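Local atomic coordinates of 70 kDa protein (Xanthomonas sp., PDB entry 4B2N), a protein that cleaves rubber (latex) as a processive dioxygenase and carries two covalently bound c-type hemes. Residues L127-P130 against P131-E135; L221-D224 against M225-T229. One frame throughout, in Å; residues are numbered along the deposited sequence.

Contact 1. Residues L127-P130 against P131-E135; sequences LIRP and PDFEE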
ATOM      1  N   LEU A 127      -7.957  29.264 -17.737  1.00 19.90           N
ATOM      2  CA  LEU A 127      -7.263  30.544 -17.704  1.00 20.81           C
ATOM      3  C   LEU A 127      -7.477  31.253 -16.372  1.00 20.99           C
ATOM      4  O   LEU A 127      -6.603  31.995 -15.958  1.00 21.84           O
ATOM      5  CB  LEU A 127      -7.741  31.471 -18.822  1.00 23.01           C
ATOM      6  CG  LEU A 127      -7.420  30.973 -20.234  1.00 26.73           C
ATOM      7  CD1 LEU A 127      -8.202  31.780 -21.283  1.00 29.23           C
ATOM      8  CD2 LEU A 127      -5.928  31.098 -20.523  1.00 26.67           C
ATOM      9  N   ILE A 128      -8.658  31.091 -15.755  1.00 19.53           N
ATOM     10  CA  ILE A 128      -8.933  31.707 -14.455  1.00 22.16           C
ATOM     11  C   ILE A 128      -9.532  30.691 -13.470  1.00 20.43           C
ATOM     12  O   ILE A 128     -10.004  29.597 -13.855  1.00 20.51           O
ATOM     13  CB  ILE A 128      -9.868  32.928 -14.589  1.00 23.89           C
ATOM     14  CG1 ILE A 128     -11.208  32.443 -15.128  1.00 24.90           C
ATOM     15  CG2 ILE A 128      -9.191  34.089 -15.366  1.00 24.07           C
ATOM     16  CD1 ILE A 128     -12.331  33.435 -14.882  1.00 30.69           C
ATOM     17  N   ARG A 129      -9.476  31.005 -12.194  1.00 20.19           N
ATOM     18  CA  ARG A 129      -9.796  29.982 -11.141  1.00 20.80           C
ATOM     19  C   ARG A 129     -11.275  29.685 -11.218  1.00 19.73           C
ATOM     20  O   ARG A 129     -12.106  30.597 -11.108  1.00 19.28           O
ATOM     21  CB  ARG A 129      -9.489  30.550  -9.743  1.00 23.08           C
ATOM     22  CG  ARG A 129      -9.987  29.698  -8.550  1.00 23.93           C
ATOM     23  CD  ARG A 129      -9.727  30.378  -7.188  1.00 22.96           C
ATOM     24  NE  ARG A 129      -8.394  30.909  -7.362  1.00 22.26           N
ATOM     25  CZ  ARG A 129      -7.293  30.210  -7.214  1.00 21.29           C
ATOM     26  NH1 ARG A 129      -7.311  28.949  -6.714  1.00 20.64           N
ATOM     27  NH2 ARG A 129      -6.173  30.810  -7.556  1.00 22.48           N
ATOM     28  N   PRO A 130     -11.636  28.407 -11.410  1.00 20.18           N
ATOM     29  CA  PRO A 130     -13.041  28.140 -11.400  1.00 18.70           C
ATOM     30  C   PRO A 130     -13.563  28.070  -9.928  1.00 20.03           C
ATOM     31  O   PRO A 130     -12.771  27.882  -9.017  1.00 19.56           O
ATOM     32  CB  PRO A 130     -13.130  26.810 -12.110  1.00 18.70           C
ATOM     33  CG  PRO A 130     -11.847  26.101 -11.676  1.00 19.06           C
ATOM     34  CD  PRO A 130     -10.812  27.220 -11.713  1.00 18.72           C
ATOM     35  N   PRO A 131     -14.858  28.326  -9.698  1.00 20.27           N
ATOM     36  CA  PRO A 131     -15.270  28.448  -8.287  1.00 20.31           C
ATOM     37  C   PRO A 131     -15.397  27.089  -7.666  1.00 20.69           C
ATOM     38  O   PRO A 131     -15.492  26.990  -6.433  1.00 20.65           O
ATOM     39  CB  PRO A 131     -16.622  29.143  -8.358  1.00 21.28           C
ATOM     40  CG  PRO A 131     -17.135  28.883  -9.747  1.00 22.03           C
ATOM     41  CD  PRO A 131     -15.877  28.904 -10.601  1.00 21.34           C
ATOM     42  N   ASP A 132     -15.411  26.052  -8.513  1.00 18.02           N
ATOM     43  CA  ASP A 132     -15.342  24.664  -7.976  1.00 16.87           C
ATOM     44  C   ASP A 132     -13.909  24.068  -7.942  1.00 16.89           C
ATOM     45  O   ASP A 132     -13.725  22.841  -7.894  1.00 15.86           O
ATOM     46  CB  ASP A 132     -16.287  23.745  -8.733  1.00 17.52           C
ATOM     47  CG  ASP A 132     -15.952  23.662 -10.233  1.00 17.30           C
ATOM     48  OD1 ASP A 132     -15.077  24.400 -10.689  1.00 16.98           O
ATOM     49  OD2 ASP A 132     -16.560  22.817 -10.900  1.00 17.63           O
ATOM     50  N   PHE A 133     -12.885  24.946  -7.932  1.00 17.68           N
ATOM     51  CA  PHE A 133     -11.495  24.539  -7.994  1.00 16.47           C
ATOM     52  C   PHE A 133     -11.206  23.399  -6.977  1.00 17.07           C
ATOM     53  O   PHE A 133     -10.638  22.383  -7.290  1.00 15.21           O
ATOM     54  CB  PHE A 133     -10.609  25.739  -7.660  1.00 16.53           C
ATOM     55  CG  PHE A 133      -9.139  25.399  -7.535  1.00 17.80           C
ATOM     56  CD1 PHE A 133      -8.396  25.042  -8.660  1.00 16.90           C
ATOM     57  CD2 PHE A 133      -8.488  25.414  -6.259  1.00 18.20           C
ATOM     58  CE1 PHE A 133      -7.031  24.733  -8.524  1.00 18.06           C
ATOM     59  CE2 PHE A 133      -7.119  25.103  -6.123  1.00 18.91           C
ATOM     60  CZ  PHE A 133      -6.398  24.733  -7.276  1.00 17.77           C
ATOM     61  N   GLU A 134     -11.617  23.581  -5.739  1.00 16.45           N
ATOM     62  CA  GLU A 134     -11.211  22.649  -4.711  1.00 17.68           C
ATOM     63  C   GLU A 134     -11.813  21.254  -5.013  1.00 16.75           C
ATOM     64  O   GLU A 134     -11.140  20.217  -4.964  1.00 16.09           O
ATOM     65  CB  GLU A 134     -11.646  23.287  -3.355  1.00 20.30           C
ATOM     66  CG  GLU A 134     -10.926  22.721  -2.160  1.00 24.39           C
ATOM     67  CD  GLU A 134     -11.442  23.335  -0.865  1.00 22.46           C
ATOM     68  OE1 GLU A 134     -11.479  24.600  -0.731  1.00 22.26           O
ATOM     69  OE2 GLU A 134     -11.784  22.500  -0.009  1.00 26.81           O
ATOM     70  N   GLU A 135     -13.047  21.213  -5.491  1.00 17.05           N
ATOM     71  CA  GLU A 135     -13.617  19.955  -5.936  1.00 16.31           C
ATOM     72  C   GLU A 135     -12.932  19.364  -7.167  1.00 16.68           C
ATOM     73  O   GLU A 135     -12.775  18.153  -7.266  1.00 15.29           O
ATOM     74  CB  GLU A 135     -15.108  20.121  -6.216  1.00 19.18           C
ATOM     75  CG  GLU A 135     -15.750  18.835  -6.760  1.00 21.53           C
ATOM     76  CD  GLU A 135     -17.281  18.951  -6.834  1.00 25.25           C
ATOM     77  OE1 GLU A 135     -17.821  19.732  -7.640  1.00 23.80           O
ATOM     78  OE2 GLU A 135     -17.939  18.315  -6.017  1.00 27.26           O
TER
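Arg129 reaches forward over one face of the Phe133 ring, and beside it the backbone turns sharply into a helix. Arg129 CG stands anti to the backbone N (chi1 170°), and a bend at chi3 brings the guanidinium back toward the aromatic ring. NH1 does the touching: it lies 3.8 Å from Phe133 CD2, above the ring but offset toward the rim. The guanidinium is tipped steeply against the ring, the two planes 76° apart, and the long separation makes any cation-pi attraction weak. NH1 is hydrogen-bonded to the carbonyl of His118, a stronger tie on the arginine, while Trp124 packs against the Phe133 ring. A chi1 of 173° carries that ring to where Arg129 NH1 meets its face. Phe133 CB lies 4.2 Å from Pro130 CG. On the proline ring, Asp132 OD1 sits 3.4 Å from Pro130 CB; its other oxygen, OD2, accepts a hydrogen bond from Ile546 N. The backbone closes through Phe133 N, which donates to Pro130 O at 3.1 Å, approaching from above the carbonyl plane. Proline suits the turn's second position, where the ring-restricted phi of Pro131 is what type I needs; Pro130, at the first, supplies the accepting carbonyl. Asp132 holds the N-cap position without a capping bond from its side chain. Together, Pro130 to Phe133 form a type I beta turn that leads the loop into helix 133-141.

Contact 2. Residues L221-D224 against M225-T229; sequences LASD and MFRTT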
ATOM      1  N   LEU A 221      -0.876  13.747 -11.126  1.00 15.37           N
ATOM      2  CA  LEU A 221      -0.441  14.802 -10.154  1.00 15.37           C
ATOM      3  C   LEU A 221       1.004  15.186 -10.393  1.00 14.26           C
ATOM      4  O   LEU A 221       1.353  16.381 -10.427  1.00 16.52           O
ATOM      5  CB  LEU A 221      -0.579  14.205  -8.761  1.00 15.39           C
ATOM      6  CG  LEU A 221      -0.187  15.066  -7.568  1.00 14.66           C
ATOM      7  CD1 LEU A 221      -1.176  16.189  -7.415  1.00 15.99           C
ATOM      8  CD2 LEU A 221      -0.125  14.130  -6.335  1.00 15.14           C
ATOM      9  N   ALA A 222       1.856  14.174 -10.579  1.00 15.23           N
ATOM     10  CA  ALA A 222       3.306  14.371 -10.832  1.00 16.34           C
ATOM     11  C   ALA A 222       3.497  15.196 -12.124  1.00 15.98           C
ATOM     12  O   ALA A 222       4.244  16.199 -12.160  1.00 17.71           O
ATOM     13  CB  ALA A 222       4.036  12.980 -10.950  1.00 14.11           C
ATOM     14  N   SER A 223       2.754  14.808 -13.168  1.00 16.35           N
ATOM     15  CA  SER A 223       2.848  15.517 -14.459  1.00 16.41           C
ATOM     16  C   SER A 223       2.447  16.974 -14.330  1.00 16.34           C
ATOM     17  O   SER A 223       3.241  17.899 -14.747  1.00 16.71           O
ATOM     18  CB  SER A 223       1.963  14.807 -15.492  1.00 15.87           C
ATOM     19  OG  SER A 223       2.077  15.506 -16.698  1.00 16.25           O
ATOM     20  N   ASP A 224       1.276  17.223 -13.731  1.00 14.82           N
ATOM     21  CA  ASP A 224       0.862  18.610 -13.505  1.00 15.98           C
ATOM     22  C   ASP A 224       1.904  19.365 -12.689  1.00 15.92           C
ATOM     23  O   ASP A 224       2.274  20.504 -13.031  1.00 15.73           O
ATOM     24  CB  ASP A 224      -0.517  18.763 -12.848  1.00 15.89           C
ATOM     25  CG  ASP A 224      -1.661  18.260 -13.742  1.00 18.12           C
ATOM     26  OD1 ASP A 224      -1.470  18.014 -14.964  1.00 18.12           O
ATOM     27  OD2 ASP A 224      -2.772  18.151 -13.202  1.00 17.70           O
ATOM     28  N   MET A 225       2.312  18.779 -11.564  1.00 15.94           N
ATOM     29  CA  MET A 225       3.176  19.515 -10.611  1.00 17.55           C
ATOM     30  C   MET A 225       4.522  19.865 -11.251  1.00 16.60           C
ATOM     31  O   MET A 225       5.115  20.953 -10.980  1.00 15.68           O
ATOM     32  CB  MET A 225       3.409  18.619  -9.374  1.00 19.83           C
ATOM     33  CG  MET A 225       2.168  18.391  -8.561  1.00 25.95           C
ATOM     34  SD  MET A 225       1.773  19.910  -7.779  1.00 37.78           S
ATOM     35  CE  MET A 225       1.033  19.271  -6.285  1.00 24.64           C
ATOM     36  N   PHE A 226       4.954  18.969 -12.120  1.00 16.14           N
ATOM     37  CA  PHE A 226       6.255  19.076 -12.778  1.00 18.95           C
ATOM     38  C   PHE A 226       6.278  20.367 -13.600  1.00 19.96           C
ATOM     39  O   PHE A 226       7.345  20.960 -13.748  1.00 21.10           O
ATOM     40  CB  PHE A 226       6.621  17.843 -13.664  1.00 21.21           C
ATOM     41  CG  PHE A 226       7.884  18.087 -14.502  1.00 22.35           C
ATOM     42  CD1 PHE A 226       9.120  18.161 -13.877  1.00 22.98           C
ATOM     43  CD2 PHE A 226       7.824  18.309 -15.883  1.00 23.00           C
ATOM     44  CE1 PHE A 226      10.276  18.431 -14.615  1.00 25.22           C
ATOM     45  CE2 PHE A 226       8.975  18.608 -16.612  1.00 24.77           C
ATOM     46  CZ  PHE A 226      10.190  18.656 -15.985  1.00 25.13           C
ATOM     47  N   ARG A 227       5.110  20.802 -14.105  1.00 19.17           N
ATOM     48  CA  ARG A 227       5.051  21.987 -14.982  1.00 20.35           C
ATOM     49  C   ARG A 227       4.853  23.268 -14.203  1.00 21.31           C
ATOM     50  O   ARG A 227       4.692  24.316 -14.785  1.00 20.07           O
ATOM     51  CB  ARG A 227       3.937  21.862 -16.028  1.00 20.90           C
ATOM     52  CG  ARG A 227       4.116  20.648 -16.949  1.00 21.62           C
ATOM     53  CD  ARG A 227       3.224  20.735 -18.188  1.00 23.77           C
ATOM     54  NE  ARG A 227       1.807  20.678 -17.891  1.00 26.55           N
ATOM     55  CZ  ARG A 227       1.148  19.571 -17.506  1.00 28.02           C
ATOM     56  NH1 ARG A 227       1.754  18.381 -17.334  1.00 26.75           N
ATOM     57  NH2 ARG A 227      -0.146  19.651 -17.281  1.00 28.49           N
ATOM     58  N   THR A 228       4.805  23.192 -12.869  1.00 21.51           N
ATOM     59  CA  THR A 228       4.788  24.388 -12.076  1.00 21.89           C
ATOM     60  C   THR A 228       6.198  24.939 -11.766  1.00 24.41           C
ATOM     61  O   THR A 228       7.201  24.255 -12.012  1.00 24.35           O
ATOM     62  CB  THR A 228       4.006  24.154 -10.743  1.00 21.28           C
ATOM     63  OG1 THR A 228       4.781  23.322  -9.858  1.00 20.55           O
ATOM     64  CG2 THR A 228       2.562  23.613 -11.013  1.00 19.39           C
ATOM     65  N   THR A 229       6.279  26.146 -11.190  1.00 26.95           N
ATOM     66  CA  THR A 229       7.598  26.729 -10.823  1.00 30.05           C
ATOM     67  C   THR A 229       8.444  25.807  -9.953  1.00 30.62           C
ATOM     68  O   THR A 229       7.995  25.381  -8.875  1.00 30.80           O
ATOM     69  CB  THR A 229       7.447  28.112 -10.163  1.00 32.43           C
ATOM     70  OG1 THR A 229       6.796  28.927 -11.113  1.00 33.74           O
ATOM     71  CG2 THR A 229       8.805  28.769  -9.817  1.00 33.28           C
TER
HETATM   72  O   HOH W   1      -0.461  17.010 -17.245  1.00 34.81           O
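Arg227, just past the end of helix 218-226, folds back toward Ser223 and Asp224 in its last turn, so that one guanidinium serves two residues. NH2 forms a salt bridge with Asp224 OD1 at 3.1 Å; the carboxylate and guanidinium planes are nearly perpendicular (87°), which rules out a flat two-pronged pairing. NH1 gives a weak bond to Ser223 OG, 3.0 Å away at the guanidinium edge. Water 1, also in that plane, accepts from NH1 and donates to Asp224 OD1, bridging the two charges a second time. With chi1 at -60° and a bend at chi3, the arginine chain turns back over Asp224 CA. Further partners lie outside: Gln123 O accepts from NH2, Asp224 OD2 meets Arg140 and Tyr141, and Ser223 OG bonds to Pro616 O and Ile618 N. Along the backbone, Phe226 N donates to Ala222 O at 2.9 Å, and Arg227 N reaches Asp224 O at 3.0 Å as the helix runs out. Thr228 finishes the turn: its N and OG1 both donate to Met225 O, with OG1 at 2.6 Å from that oxygen, in the carbonyl plane and on a lone pair. Leu221 and Met225 run side by side on the apolar flank, CD1 to CE 4.0 Å. The buried Asp224 carboxylate has arginine, tyrosine and water partners, surroundings that would be expected to stabilise its negative charge; through Asp224 and its neighbours the helix end is tied to helix 133-141 and to the segments of Gln123 and of Pro616 and Ile618.

Contact 1 comes first along the chain, at the entry to helix 133-141, and contact 2 follows at the exit of helix 218-226. Their centres are about 17 Å apart and their nearest atoms about 9 Å, so they do not touch, although both lie on the same side of the chain's centre. Helix 133-141 nevertheless connects them: it begins in contact 1, and its later residues Arg140 and Tyr141 bind Asp224 of contact 2. Trp124 is a second shared neighbour, packing on Phe133 and touching Asp224. The side chain of Leu221 lies about 8 Å from a heme c, so helix 133-141 links the partly buried turn of contact 1 to the buried helix end near the first heme.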